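Side-chain contacts in farnesyl diphosphate phosphatase YisP (Bacillus subtilis subsp. subtilis, PDB 3WE9), which hydrolyses farnesyl diphosphate to farnesol and diphosphate and takes part in biofilm formation: residues K113-L118 / L122-R127; L165-L168 / Q172-N175; I177-M182 / Y187-L192; T204-A209 / K251-F256; Q160-L165 / H239-V244. All coordinates share one frame; numbering follows the deposited sequence.

Interaction 1: residues K113-L118 / L122-R127; sequences KPYDDL and LMYAYR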
# COMPACT_ATOMS: atom_id res chain seq x y z
N LYS A 113 17.71 12.75 4.56
CA LYS A 113 17.61 13.21 5.93
C LYS A 113 16.44 12.57 6.65
O LYS A 113 15.38 12.35 6.07
CB LYS A 113 17.49 14.73 5.98
CG LYS A 113 18.63 15.45 5.29
CD LYS A 113 18.69 16.91 5.68
CE LYS A 113 20.04 17.49 5.32
NZ LYS A 113 20.28 18.78 6.02
N PRO A 114 16.63 12.27 7.94
CA PRO A 114 15.59 11.66 8.77
C PRO A 114 14.36 12.55 8.88
O PRO A 114 14.46 13.77 8.80
CB PRO A 114 16.29 11.47 10.12
CG PRO A 114 17.77 11.41 9.75
CD PRO A 114 17.88 12.46 8.70
N TYR A 115 13.19 11.93 9.03
CA TYR A 115 11.96 12.67 9.17
C TYR A 115 11.94 13.22 10.58
O TYR A 115 12.40 12.56 11.51
CB TYR A 115 10.75 11.77 8.94
CG TYR A 115 10.47 11.43 7.49
CD1 TYR A 115 11.31 11.87 6.46
CD2 TYR A 115 9.36 10.66 7.15
CE1 TYR A 115 11.05 11.54 5.13
CE2 TYR A 115 9.09 10.33 5.83
CZ TYR A 115 9.94 10.77 4.82
OH TYR A 115 9.68 10.40 3.52
N ASP A 116 11.39 14.42 10.76
CA ASP A 116 11.36 15.03 12.08
C ASP A 116 10.02 14.86 12.78
O ASP A 116 9.96 14.30 13.87
CB ASP A 116 11.69 16.53 11.96
CG ASP A 116 11.90 17.18 13.31
OD1 ASP A 116 12.82 16.74 14.04
OD2 ASP A 116 11.16 18.12 13.65
N ASP A 117 8.97 15.34 12.14
CA ASP A 117 7.60 15.28 12.65
C ASP A 117 6.88 14.03 12.17
O ASP A 117 7.23 13.46 11.14
CB ASP A 117 6.78 16.47 12.13
CG ASP A 117 7.05 17.75 12.87
OD1 ASP A 117 6.42 18.76 12.51
OD2 ASP A 117 7.87 17.74 13.81
N LEU A 118 5.86 13.62 12.91
CA LEU A 118 5.07 12.48 12.50
C LEU A 118 4.36 12.94 11.22
O LEU A 118 4.20 12.17 10.28
CB LEU A 118 4.05 12.13 13.60
CG LEU A 118 3.01 11.05 13.31
CD1 LEU A 118 3.67 9.82 12.72
CD2 LEU A 118 2.26 10.71 14.60
N LEU A 122 3.48 11.01 7.67
CA LEU A 122 2.10 10.92 7.19
C LEU A 122 1.93 11.56 5.83
O LEU A 122 1.21 11.04 4.97
CB LEU A 122 1.14 11.60 8.19
CG LEU A 122 1.05 10.97 9.58
CD1 LEU A 122 0.08 11.77 10.45
CD2 LEU A 122 0.58 9.53 9.44
N MET A 123 2.58 12.70 5.63
CA MET A 123 2.50 13.41 4.36
C MET A 123 3.12 12.54 3.28
O MET A 123 2.65 12.50 2.14
CB MET A 123 3.25 14.75 4.47
CG MET A 123 3.37 15.52 3.16
SD MET A 123 1.80 15.81 2.31
CE MET A 123 0.89 16.65 3.55
N TYR A 124 4.18 11.83 3.64
CA TYR A 124 4.83 10.95 2.69
C TYR A 124 3.96 9.75 2.31
O TYR A 124 3.89 9.36 1.15
CB TYR A 124 6.15 10.44 3.23
CG TYR A 124 6.88 9.62 2.21
CD1 TYR A 124 7.25 10.18 0.99
CD2 TYR A 124 7.17 8.28 2.44
CE1 TYR A 124 7.89 9.43 0.02
CE2 TYR A 124 7.81 7.52 1.48
CZ TYR A 124 8.17 8.10 0.27
OH TYR A 124 8.82 7.35 -0.69
N ALA A 125 3.31 9.16 3.31
CA ALA A 125 2.43 8.01 3.06
C ALA A 125 1.25 8.49 2.22
O ALA A 125 0.72 7.76 1.39
CB ALA A 125 1.94 7.44 4.38
N TYR A 126 0.86 9.74 2.45
CA TYR A 126 -0.25 10.35 1.72
C TYR A 126 0.07 10.52 0.24
O TYR A 126 -0.74 10.16 -0.62
CB TYR A 126 -0.59 11.71 2.35
CG TYR A 126 -1.59 12.53 1.55
CD1 TYR A 126 -2.86 12.04 1.25
CD2 TYR A 126 -1.26 13.81 1.10
CE1 TYR A 126 -3.77 12.79 0.51
CE2 TYR A 126 -2.16 14.57 0.36
CZ TYR A 126 -3.42 14.06 0.07
OH TYR A 126 -4.32 14.81 -0.64
N ARG A 127 1.26 11.04 -0.05
CA ARG A 127 1.68 11.29 -1.43
C ARG A 127 1.98 10.03 -2.23
O ARG A 127 2.04 10.07 -3.45
CB ARG A 127 2.91 12.20 -1.45
CG ARG A 127 2.75 13.50 -0.69
CD ARG A 127 4.02 14.35 -0.81
NE ARG A 127 5.21 13.61 -0.38
CZ ARG A 127 5.89 13.86 0.74
NH1 ARG A 127 5.51 14.84 1.55
NH2 ARG A 127 6.96 13.14 1.04

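Interaction 2: residues L165-L168 / Q172-N175; sequences LSDL and QQKN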
# COMPACT_ATOMS: atom_id res chain seq x y z
N LEU A 165 6.28 0.12 8.53
CA LEU A 165 6.44 -0.51 9.84
C LEU A 165 6.88 -1.98 9.81
O LEU A 165 7.25 -2.54 10.84
CB LEU A 165 5.13 -0.41 10.63
CG LEU A 165 4.69 1.00 11.08
CD1 LEU A 165 3.26 0.95 11.61
CD2 LEU A 165 5.63 1.51 12.14
N SER A 166 6.82 -2.59 8.63
CA SER A 166 7.16 -4.01 8.46
C SER A 166 8.63 -4.31 8.17
O SER A 166 9.04 -5.48 8.16
CB SER A 166 6.33 -4.60 7.31
OG SER A 166 4.94 -4.48 7.55
N ASP A 167 9.44 -3.28 7.93
CA ASP A 167 10.83 -3.53 7.58
C ASP A 167 11.67 -2.27 7.76
O ASP A 167 11.50 -1.29 7.03
CB ASP A 167 10.88 -4.00 6.12
CG ASP A 167 12.28 -4.33 5.63
OD1 ASP A 167 13.23 -4.41 6.44
OD2 ASP A 167 12.41 -4.54 4.41
N LEU A 168 12.56 -2.31 8.75
CA LEU A 168 13.44 -1.18 9.04
C LEU A 168 14.90 -1.61 8.90
O LEU A 168 15.77 -1.11 9.62
CB LEU A 168 13.17 -0.66 10.45
CG LEU A 168 11.75 -0.16 10.74
CD1 LEU A 168 11.66 0.34 12.18
CD2 LEU A 168 11.38 0.95 9.76
N GLN A 172 17.63 3.92 4.72
CA GLN A 172 16.56 4.64 4.04
C GLN A 172 15.24 4.41 4.77
O GLN A 172 14.43 5.33 4.92
CB GLN A 172 16.43 4.15 2.59
CG GLN A 172 15.32 4.84 1.81
CD GLN A 172 15.36 4.51 0.33
OE1 GLN A 172 16.34 4.81 -0.36
NE2 GLN A 172 14.29 3.90 -0.17
N GLN A 173 15.02 3.19 5.24
CA GLN A 173 13.80 2.86 5.96
C GLN A 173 13.86 3.46 7.38
O GLN A 173 12.87 4.01 7.86
CB GLN A 173 13.62 1.34 6.00
CG GLN A 173 13.56 0.73 4.59
CD GLN A 173 13.55 -0.79 4.58
OE1 GLN A 173 14.39 -1.44 5.21
NE2 GLN A 173 12.61 -1.37 3.84
N LYS A 174 15.02 3.36 8.02
CA LYS A 174 15.21 3.91 9.36
C LYS A 174 15.01 5.43 9.35
O LYS A 174 14.56 6.00 10.34
CB LYS A 174 16.61 3.58 9.88
CG LYS A 174 16.85 2.10 10.18
CD LYS A 174 18.24 1.91 10.80
CE LYS A 174 18.46 0.49 11.29
NZ LYS A 174 18.45 -0.50 10.19
N ASN A 175 15.35 6.06 8.23
CA ASN A 175 15.21 7.51 8.10
C ASN A 175 13.77 8.00 8.18
O ASN A 175 13.53 9.17 8.49
CB ASN A 175 15.81 7.98 6.77
CG ASN A 175 17.30 8.22 6.84
OD1 ASN A 175 17.96 8.44 5.83
ND2 ASN A 175 17.85 8.17 8.05

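Interaction 3: residues I177-M182 / Y187-L192; sequences IPRQVM and YTEADL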
# COMPACT_ATOMS: atom_id res chain seq x y z
N ILE A 177 11.54 7.02 10.32
CA ILE A 177 11.06 7.05 11.70
C ILE A 177 11.17 8.50 12.20
O ILE A 177 12.26 9.08 12.21
CB ILE A 177 11.91 6.15 12.62
CG1 ILE A 177 11.88 4.71 12.10
CG2 ILE A 177 11.38 6.22 14.06
CD1 ILE A 177 12.92 3.81 12.74
N PRO A 178 10.04 9.10 12.61
CA PRO A 178 10.00 10.48 13.10
C PRO A 178 10.84 10.71 14.35
O PRO A 178 10.58 10.14 15.40
CB PRO A 178 8.51 10.72 13.34
CG PRO A 178 7.85 9.78 12.40
CD PRO A 178 8.68 8.54 12.56
N ARG A 179 11.84 11.57 14.23
CA ARG A 179 12.72 11.87 15.35
C ARG A 179 11.98 12.48 16.54
O ARG A 179 12.39 12.29 17.69
CB ARG A 179 13.86 12.79 14.89
CG ARG A 179 15.13 12.04 14.46
CD ARG A 179 14.84 10.89 13.49
NE ARG A 179 16.06 10.18 13.14
CZ ARG A 179 16.12 9.14 12.30
NH1 ARG A 179 15.02 8.67 11.72
NH2 ARG A 179 17.30 8.58 12.04
N GLN A 180 10.90 13.21 16.28
CA GLN A 180 10.13 13.80 17.37
C GLN A 180 9.37 12.71 18.13
O GLN A 180 9.15 12.82 19.33
CB GLN A 180 9.14 14.84 16.85
CG GLN A 180 9.78 16.16 16.46
CD GLN A 180 10.61 16.75 17.58
OE1 GLN A 180 10.10 17.04 18.67
NE2 GLN A 180 11.91 16.91 17.34
N VAL A 181 8.97 11.65 17.42
CA VAL A 181 8.27 10.55 18.07
C VAL A 181 9.31 9.77 18.89
O VAL A 181 9.05 9.38 20.02
CB VAL A 181 7.58 9.62 17.04
CG1 VAL A 181 6.98 8.41 17.75
CG2 VAL A 181 6.48 10.39 16.30
N MET A 182 10.48 9.55 18.31
CA MET A 182 11.54 8.85 19.02
C MET A 182 11.85 9.58 20.32
O MET A 182 11.97 8.96 21.38
CB MET A 182 12.81 8.78 18.17
CG MET A 182 12.77 7.75 17.05
SD MET A 182 14.07 8.05 15.84
CE MET A 182 15.57 7.75 16.82
N TYR A 187 13.88 7.02 22.56
CA TYR A 187 14.58 6.10 21.67
C TYR A 187 15.66 6.93 20.99
O TYR A 187 15.37 7.90 20.30
CB TYR A 187 13.62 5.52 20.63
CG TYR A 187 14.21 4.36 19.85
CD1 TYR A 187 14.69 3.22 20.51
CD2 TYR A 187 14.31 4.41 18.46
CE1 TYR A 187 15.25 2.16 19.80
CE2 TYR A 187 14.87 3.35 17.74
CZ TYR A 187 15.34 2.23 18.42
OH TYR A 187 15.91 1.19 17.72
N THR A 188 16.91 6.52 21.17
CA THR A 188 18.05 7.26 20.63
C THR A 188 18.50 6.94 19.21
O THR A 188 18.23 5.86 18.70
CB THR A 188 19.26 7.09 21.55
OG1 THR A 188 19.69 5.72 21.50
CG2 THR A 188 18.89 7.44 22.98
N GLU A 189 19.20 7.89 18.59
CA GLU A 189 19.75 7.68 17.26
C GLU A 189 20.68 6.47 17.33
O GLU A 189 20.74 5.68 16.40
CB GLU A 189 20.56 8.91 16.80
CG GLU A 189 19.74 10.11 16.38
CD GLU A 189 19.10 9.94 15.02
OE1 GLU A 189 19.38 8.93 14.35
OE2 GLU A 189 18.32 10.84 14.60
N ALA A 190 21.40 6.35 18.44
CA ALA A 190 22.32 5.23 18.63
C ALA A 190 21.55 3.91 18.68
O ALA A 190 21.98 2.92 18.09
CB ALA A 190 23.13 5.42 19.91
N ASP A 191 20.43 3.90 19.40
CA ASP A 191 19.60 2.70 19.51
C ASP A 191 19.19 2.29 18.09
O ASP A 191 19.36 1.15 17.67
CB ASP A 191 18.29 2.96 20.29
CG ASP A 191 18.49 3.15 21.78
OD1 ASP A 191 19.44 2.58 22.35
OD2 ASP A 191 17.65 3.86 22.39
N LEU A 192 18.63 3.26 17.37
CA LEU A 192 18.16 3.05 16.00
C LEU A 192 19.24 2.50 15.07
O LEU A 192 19.00 1.54 14.33
CB LEU A 192 17.62 4.37 15.42
CG LEU A 192 17.15 4.35 13.96
CD1 LEU A 192 16.02 3.34 13.80
CD2 LEU A 192 16.68 5.74 13.56

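Interaction 4: residues T204-A209 / K251-F256; sequences TWEYIA and KQHDVF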
# COMPACT_ATOMS: atom_id res chain seq x y z
N THR A 204 7.53 3.69 20.24
CA THR A 204 7.64 4.51 19.04
C THR A 204 6.88 3.84 17.91
O THR A 204 6.07 4.46 17.22
CB THR A 204 9.12 4.67 18.62
OG1 THR A 204 9.84 5.38 19.65
CG2 THR A 204 9.24 5.43 17.29
N TRP A 205 7.12 2.54 17.74
CA TRP A 205 6.47 1.76 16.70
C TRP A 205 4.95 1.74 16.88
O TRP A 205 4.21 1.94 15.93
CB TRP A 205 7.02 0.33 16.71
CG TRP A 205 6.61 -0.50 15.55
CD1 TRP A 205 7.31 -0.70 14.39
CD2 TRP A 205 5.42 -1.30 15.44
NE1 TRP A 205 6.64 -1.58 13.57
CE2 TRP A 205 5.47 -1.96 14.18
CE3 TRP A 205 4.32 -1.52 16.27
CZ2 TRP A 205 4.46 -2.83 13.75
CZ3 TRP A 205 3.31 -2.39 15.84
CH2 TRP A 205 3.39 -3.03 14.59
N GLU A 206 4.50 1.48 18.10
CA GLU A 206 3.07 1.42 18.38
C GLU A 206 2.38 2.78 18.21
O GLU A 206 1.22 2.86 17.82
CB GLU A 206 2.82 0.88 19.80
CG GLU A 206 3.16 -0.61 19.98
CD GLU A 206 2.27 -1.54 19.15
OE1 GLU A 206 1.24 -1.07 18.62
OE2 GLU A 206 2.58 -2.75 19.04
N TYR A 207 3.11 3.85 18.48
CA TYR A 207 2.55 5.19 18.33
C TYR A 207 2.20 5.44 16.86
O TYR A 207 1.16 6.02 16.55
CB TYR A 207 3.54 6.25 18.83
CG TYR A 207 2.94 7.63 19.02
CD1 TYR A 207 2.15 7.91 20.13
CD2 TYR A 207 3.17 8.65 18.09
CE1 TYR A 207 1.60 9.19 20.32
CE2 TYR A 207 2.63 9.92 18.27
CZ TYR A 207 1.85 10.18 19.39
OH TYR A 207 1.33 11.45 19.58
N ILE A 208 3.08 4.99 15.97
CA ILE A 208 2.87 5.14 14.53
C ILE A 208 1.83 4.12 14.06
O ILE A 208 0.99 4.43 13.21
CB ILE A 208 4.21 4.93 13.75
CG1 ILE A 208 5.24 5.95 14.23
CG2 ILE A 208 3.98 5.06 12.24
CD1 ILE A 208 6.65 5.70 13.70
N ALA A 209 1.87 2.91 14.62
CA ALA A 209 0.91 1.87 14.24
C ALA A 209 -0.52 2.31 14.61
O ALA A 209 -1.49 1.97 13.92
CB ALA A 209 1.25 0.54 14.94
N LYS A 251 5.84 -11.27 16.65
CA LYS A 251 7.25 -11.59 16.46
C LYS A 251 8.17 -10.57 17.11
O LYS A 251 9.27 -10.30 16.63
CB LYS A 251 7.56 -11.72 14.98
CG LYS A 251 6.73 -12.77 14.26
CD LYS A 251 7.00 -14.16 14.81
CE LYS A 251 6.20 -15.21 14.06
NZ LYS A 251 6.45 -16.57 14.61
N GLN A 252 7.68 -9.97 18.19
CA GLN A 252 8.46 -9.03 18.99
C GLN A 252 9.03 -7.80 18.29
O GLN A 252 10.12 -7.35 18.63
CB GLN A 252 9.59 -9.80 19.67
CG GLN A 252 9.15 -11.13 20.27
CD GLN A 252 7.89 -11.01 21.11
OE1 GLN A 252 6.80 -11.40 20.69
NE2 GLN A 252 8.04 -10.47 22.31
N HIS A 253 8.30 -7.27 17.31
CA HIS A 253 8.74 -6.06 16.60
C HIS A 253 10.16 -6.18 16.05
O HIS A 253 10.87 -5.18 15.94
CB HIS A 253 8.68 -4.86 17.55
CG HIS A 253 7.33 -4.62 18.14
ND1 HIS A 253 6.90 -5.21 19.30
CD2 HIS A 253 6.29 -3.86 17.70
CE1 HIS A 253 5.66 -4.83 19.56
NE2 HIS A 253 5.26 -4.02 18.60
N ASP A 254 10.56 -7.39 15.68
CA ASP A 254 11.91 -7.67 15.18
C ASP A 254 12.08 -7.22 13.72
O ASP A 254 12.62 -7.96 12.88
CB ASP A 254 12.17 -9.17 15.32
CG ASP A 254 13.65 -9.52 15.48
OD1 ASP A 254 14.48 -8.63 15.73
OD2 ASP A 254 13.97 -10.72 15.38
N VAL A 255 11.65 -6.00 13.42
CA VAL A 255 11.70 -5.46 12.06
C VAL A 255 13.03 -4.90 11.58
O VAL A 255 13.14 -4.51 10.43
CB VAL A 255 10.61 -4.37 11.86
CG1 VAL A 255 9.23 -4.98 12.03
CG2 VAL A 255 10.82 -3.23 12.85
N PHE A 256 14.03 -4.84 12.46
CA PHE A 256 15.36 -4.36 12.06
C PHE A 256 16.11 -5.54 11.45
O PHE A 256 17.01 -5.37 10.61
CB PHE A 256 16.15 -3.84 13.26
CG PHE A 256 15.64 -2.54 13.83
CD1 PHE A 256 15.65 -1.37 13.07
CD2 PHE A 256 15.14 -2.49 15.13
CE1 PHE A 256 15.18 -0.16 13.61
CE2 PHE A 256 14.67 -1.29 15.67
CZ PHE A 256 14.69 -0.13 14.91

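Interaction 5: residues Q160-L165 / H239-V244; sequences QLVRFL and HLHRAV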
# COMPACT_ATOMS: atom_id res chain seq x y z
N GLN A 160 0.64 1.96 3.14
CA GLN A 160 2.02 2.42 3.04
C GLN A 160 2.63 2.47 4.44
O GLN A 160 3.79 2.09 4.65
CB GLN A 160 2.06 3.80 2.38
CG GLN A 160 3.46 4.27 2.04
CD GLN A 160 4.14 3.40 1.00
OE1 GLN A 160 4.27 2.19 1.17
NE2 GLN A 160 4.59 4.01 -0.09
N LEU A 161 1.86 2.93 5.42
CA LEU A 161 2.35 2.99 6.79
C LEU A 161 2.66 1.58 7.28
O LEU A 161 3.65 1.36 7.97
CB LEU A 161 1.33 3.64 7.72
CG LEU A 161 1.15 5.16 7.58
CD1 LEU A 161 0.08 5.63 8.57
CD2 LEU A 161 2.47 5.87 7.85
N VAL A 162 1.81 0.63 6.93
CA VAL A 162 2.05 -0.75 7.36
C VAL A 162 3.33 -1.29 6.74
O VAL A 162 4.14 -1.93 7.41
CB VAL A 162 0.86 -1.66 7.00
CG1 VAL A 162 1.21 -3.12 7.32
CG2 VAL A 162 -0.35 -1.25 7.82
N ARG A 163 3.52 -1.02 5.45
CA ARG A 163 4.72 -1.47 4.78
C ARG A 163 5.94 -0.86 5.45
O ARG A 163 6.94 -1.54 5.69
CB ARG A 163 4.68 -1.07 3.30
CG ARG A 163 3.72 -1.91 2.47
CD ARG A 163 3.56 -1.34 1.08
NE ARG A 163 2.85 -2.26 0.20
CZ ARG A 163 3.38 -3.35 -0.34
NH1 ARG A 163 4.64 -3.66 -0.10
NH2 ARG A 163 2.65 -4.12 -1.13
N PHE A 164 5.86 0.43 5.77
CA PHE A 164 6.96 1.12 6.43
C PHE A 164 7.31 0.46 7.76
O PHE A 164 8.48 0.26 8.07
CB PHE A 164 6.62 2.59 6.69
CG PHE A 164 6.54 3.44 5.44
CD1 PHE A 164 6.88 2.91 4.19
CD2 PHE A 164 6.15 4.77 5.53
CE1 PHE A 164 6.83 3.70 3.05
CE2 PHE A 164 6.10 5.58 4.38
CZ PHE A 164 6.44 5.04 3.14
N LEU A 165 6.28 0.12 8.53
CA LEU A 165 6.44 -0.51 9.84
C LEU A 165 6.88 -1.98 9.81
O LEU A 165 7.25 -2.54 10.84
CB LEU A 165 5.13 -0.41 10.63
CG LEU A 165 4.69 1.00 11.08
CD1 LEU A 165 3.26 0.95 11.61
CD2 LEU A 165 5.63 1.51 12.14
N HIS A 239 -8.20 -6.68 6.15
CA HIS A 239 -7.86 -7.82 6.99
C HIS A 239 -6.39 -8.21 6.91
O HIS A 239 -5.76 -8.50 7.93
CB HIS A 239 -8.70 -9.04 6.60
CG HIS A 239 -10.08 -9.04 7.19
ND1 HIS A 239 -10.93 -7.96 7.09
CD2 HIS A 239 -10.75 -9.98 7.89
CE1 HIS A 239 -12.07 -8.24 7.71
NE2 HIS A 239 -11.98 -9.46 8.20
N LEU A 240 -5.84 -8.21 5.70
CA LEU A 240 -4.45 -8.58 5.49
C LEU A 240 -3.45 -7.65 6.17
O LEU A 240 -2.49 -8.11 6.78
CB LEU A 240 -4.14 -8.64 3.99
CG LEU A 240 -4.82 -9.79 3.22
CD1 LEU A 240 -4.60 -9.62 1.72
CD2 LEU A 240 -4.26 -11.12 3.70
N HIS A 241 -3.68 -6.34 6.06
CA HIS A 241 -2.76 -5.38 6.65
C HIS A 241 -2.90 -5.27 8.16
O HIS A 241 -1.94 -4.95 8.85
CB HIS A 241 -2.90 -4.05 5.92
CG HIS A 241 -2.45 -4.13 4.50
ND1 HIS A 241 -1.11 -4.14 4.15
CD2 HIS A 241 -3.13 -4.37 3.36
CE1 HIS A 241 -0.99 -4.39 2.86
NE2 HIS A 241 -2.20 -4.54 2.35
N ARG A 242 -4.09 -5.55 8.68
CA ARG A 242 -4.26 -5.54 10.13
C ARG A 242 -3.48 -6.76 10.64
O ARG A 242 -2.78 -6.69 11.65
CB ARG A 242 -5.73 -5.69 10.53
CG ARG A 242 -6.46 -4.37 10.66
CD ARG A 242 -7.77 -4.52 11.42
NE ARG A 242 -8.43 -3.24 11.62
CZ ARG A 242 -9.41 -2.77 10.85
NH1 ARG A 242 -9.85 -3.48 9.82
NH2 ARG A 242 -9.94 -1.58 11.12
N ALA A 243 -3.60 -7.87 9.92
CA ALA A 243 -2.92 -9.11 10.28
C ALA A 243 -1.41 -8.93 10.25
O ALA A 243 -0.69 -9.53 11.06
CB ALA A 243 -3.34 -10.23 9.33
N VAL A 244 -0.91 -8.12 9.32
CA VAL A 244 0.52 -7.87 9.23
C VAL A 244 1.01 -7.22 10.53
O VAL A 244 2.02 -7.62 11.10
CB VAL A 244 0.86 -6.95 8.03
CG1 VAL A 244 2.33 -6.51 8.10
CG2 VAL A 244 0.62 -7.69 6.72

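Interaction 1: residues K113-L118 / L122-R127
The phenol of Y115 ends over one face of the Y124 ring, where its OH lies 3.2 Å from Y124 CG. That places the oxygen toward the rim at which the ring joins its own CB, and the two tyrosine side chains cross at about a right angle. The Y115 ring also touches the methylene of Y124, Y115 CE2 lying 3.9 Å from Y124 CB. A tyrosine suits both places, since each supplies a broad apolar ring and is long enough to help span the 9.8 Å between the CA atoms of Y115 and Y124. In Y124, CG stands anti to the backbone N (chi1 -176°), which turns the ring so that one face meets the incoming oxygen.

At the start of the helix the contact is of another kind. L122 N donates to L118 O at 2.9 Å, the i to i+4 bond of the opening turn of helix 118-140, while D117 occupies the N-cap position without a capping bond from its side chain. The leucines of this turn add a light apolar touch, L118 CG to L122 CD1 at 4.2 Å.

Second-shell bonds fix where Y115 can stand: its backbone is hydrogen-bonded to N175 and R179, and that of D116 to Q180. Within the all-helical phytoene/squalene synthase fold, the contact lies where the loop after helix 98-107 enters helix 118-140. L118 and L122 pack on helix 199-221, A125 faces L157 and L161 of helix 145-165, and L118 also touches V181 of helix 179-185.

Interaction 2: residues L165-L168 / Q172-N175
Q173 lays its amide across the backbone carbonyl of D167, with Q173 CD 3.2 Å from D167 O, and turns its far end to the aspartate's carboxylate. The chain runs extended beyond CG (chi2 173°), which carries the amide the length of the gap. There Q173 NE2 donates a weak bond to D167 OD2 at 3.2 Å, and the amide and carboxylate planes stand 77° apart. The stronger partners of both groups lie in the intervening turn: Q173 OE1 accepts from T170 N, and D167 OD1 from G169 N. A glutamine fits because its amide can donate and accept at once.

D167 opens a sequence of the DXXXD pattern found in squalene and phytoene synthases, in whose relatives such aspartates hold magnesium and the substrate's diphosphate; this turn is consistent with that site.

Beside it, K174 NZ reaches back to L168 O at 2.8 Å, arriving in the carbonyl plane. A bend at the last torsion (chi4 64°) curls the ammonium inward, and K174 CG also touches L168 O at 3.4 Å. A methionine in place of K174 would probably leave L168 O without this charged donor and the turn less firmly held to helix 171-174. The leucine itself points its CB away from the helix, into an apolar setting made by I177, F201, V255 and F256, though L168 CD2 still comes within 3.9 Å of Q173 O.

Interaction 3: residues I177-M182 / Y187-L192
R179 grips E189 side-on across the short turn that joins two helices, 179-185 and 189-194, of the all-helical synthase fold. R179 NE donates to E189 OE2 at 2.8 Å and NH2 to OE1 at 3.1 Å, both on the syn side of the carboxylate, with the guanidinium and carboxylate planes 44° apart. The arginine reaches it through an unusual start: chi1 of -93° falls outside the staggered positions, and a bend at chi2 (48°) swings the guanidinium round. NH1 turns back to I177 O and also meets K174 O, while L192 CD2 lies over one guanidinium face. A leucine in place of R179 would probably leave the E189 carboxylate without its countercharge and I177 O without this donor.

M182 bends at its last torsion, which brings CE 3.9 Å from Y187 CD2 and 4.0 Å from L192 CD2. The backbone closes the turn through Y187 N and M182 O, 3.0 Å apart, and Y187 OH is held by T196 O. T188 and D191 form a capping box at the start of helix 189-194. The methyl ends of I177 and L192 meet tip to tip, I177 CD1 to L192 CD1 at 3.3 Å, tighter than ordinary van der Waals contact.

Interaction 4: residues T204-A209 / K251-F256
H253 presses the edge of its imidazole onto one face of the W205 indole, a T-shaped (edge-to-face) pair with ring planes 78° apart. The centroids of the imidazole and the six-membered indole ring are separated by 4.7 Å, and H253 CD2 comes within 3.4 Å of W205 CE3. This is the compact part of the contact, with W205 buried. The tryptophan is further held by its NE1, which donates to L165 O, and by contacts with L245, I248 and R249 of helix 228-250. Its CG stands anti to the backbone N (chi1 -170°), which presents the indole face to the loop.

Next to the stack, H253 NE2 donates to E206 OE2 at 3.0 Å, nearly straight at 162° and within the plane of the imidazole. A bend at chi2 brings OE2 of the partly exposed E206 to the ring; OE2 is met on its anti side, and the carboxylate and ring planes are almost perpendicular. E206 OE2 also forms a salt bridge with R249, whose charge would probably help keep the carboxylate ionised. Histidine suits this position because a single small ring supplies both an aromatic edge and an N-H.

Helix 228-250 ends just before this loop in a Schellman motif: Q252, with positive phi, is the C-prime residue, H253 N bonds to I248 O, and Q252 N to R249 O. That tight ending swings H253 toward helix 199-221.

The packing is looser elsewhere. V255 turns toward the tryptophan's helix yet its side chain comes no nearer than 4.5 Å. On the solvent side, K251 and Q252 are exposed and stand clear of segment 204-209.

Interaction 5: residues Q160-L165 / H239-V244
V162 gives up more surface than any other residue here, setting its two methyls against the turn of helix 228-250 that bears H241 and V244. V162 CG1 meets V244 CG1 at 3.7 Å and V244 CB at 3.9 Å. In both valines CG1 lies anti to the backbone N (chi1 173° in V162 and 170° in V244), and the two short side chains cross obliquely. Their compactness lets the backbones come close: the CA atoms of V162 and H241 are 6.7 Å apart. A valine suits this place because its short, branched side chain offers methyls to both H241 and V244 without pushing the helices apart.

H241, second in the surface it gives up, brings the edge of its imidazole near V162 CG1, so an aliphatic methyl meets the ring close to its plane. The same methyl sits 4.0 Å from H241 O, with V162 CG2 at 4.2 Å, so the valine also touches the H241 carbonyl. Between 160-165 and 239-244 the contact is van der Waals only. The H241 side chain is about 6 Å from a bound triethylene glycol, probably from the crystallisation liquor, which may mark a pocket nearby.

V244 adds a smaller patch and continues to S166 and L262. S166 OG bonds back to V162 O near the end of the first helix. This buried contact joins helix 145-165 to helix 228-250 near the centre of the all-helical fold. L161 packs from the first helix onto helices 118-140 and 199-221, and L240 from the second onto helix 264-271.

In the fold
Interactions 1, 2 and 3 follow one another along the chain, and the paired segments of interactions 4 and 5 alternate, tying a late loop and a late helix back to earlier helices. Interaction 5 is the most central, about 8 Å from the chain's centre, whereas interaction 3 lies about 24 Å out, at one bundle end. Interactions 2 and 5 share L165, whose carbonyl accepts from W205 of interaction 4. Interactions 2 and 4, with centres 10 Å apart, also join through the L168 and V255 backbones. Interaction 1 is bound to 2 and 3 by probable backbone hydrogen bonds. Interactions 2, 4 and 5 join the core to the DXXXD turn, by analogy with relatives probably near the diphosphate site.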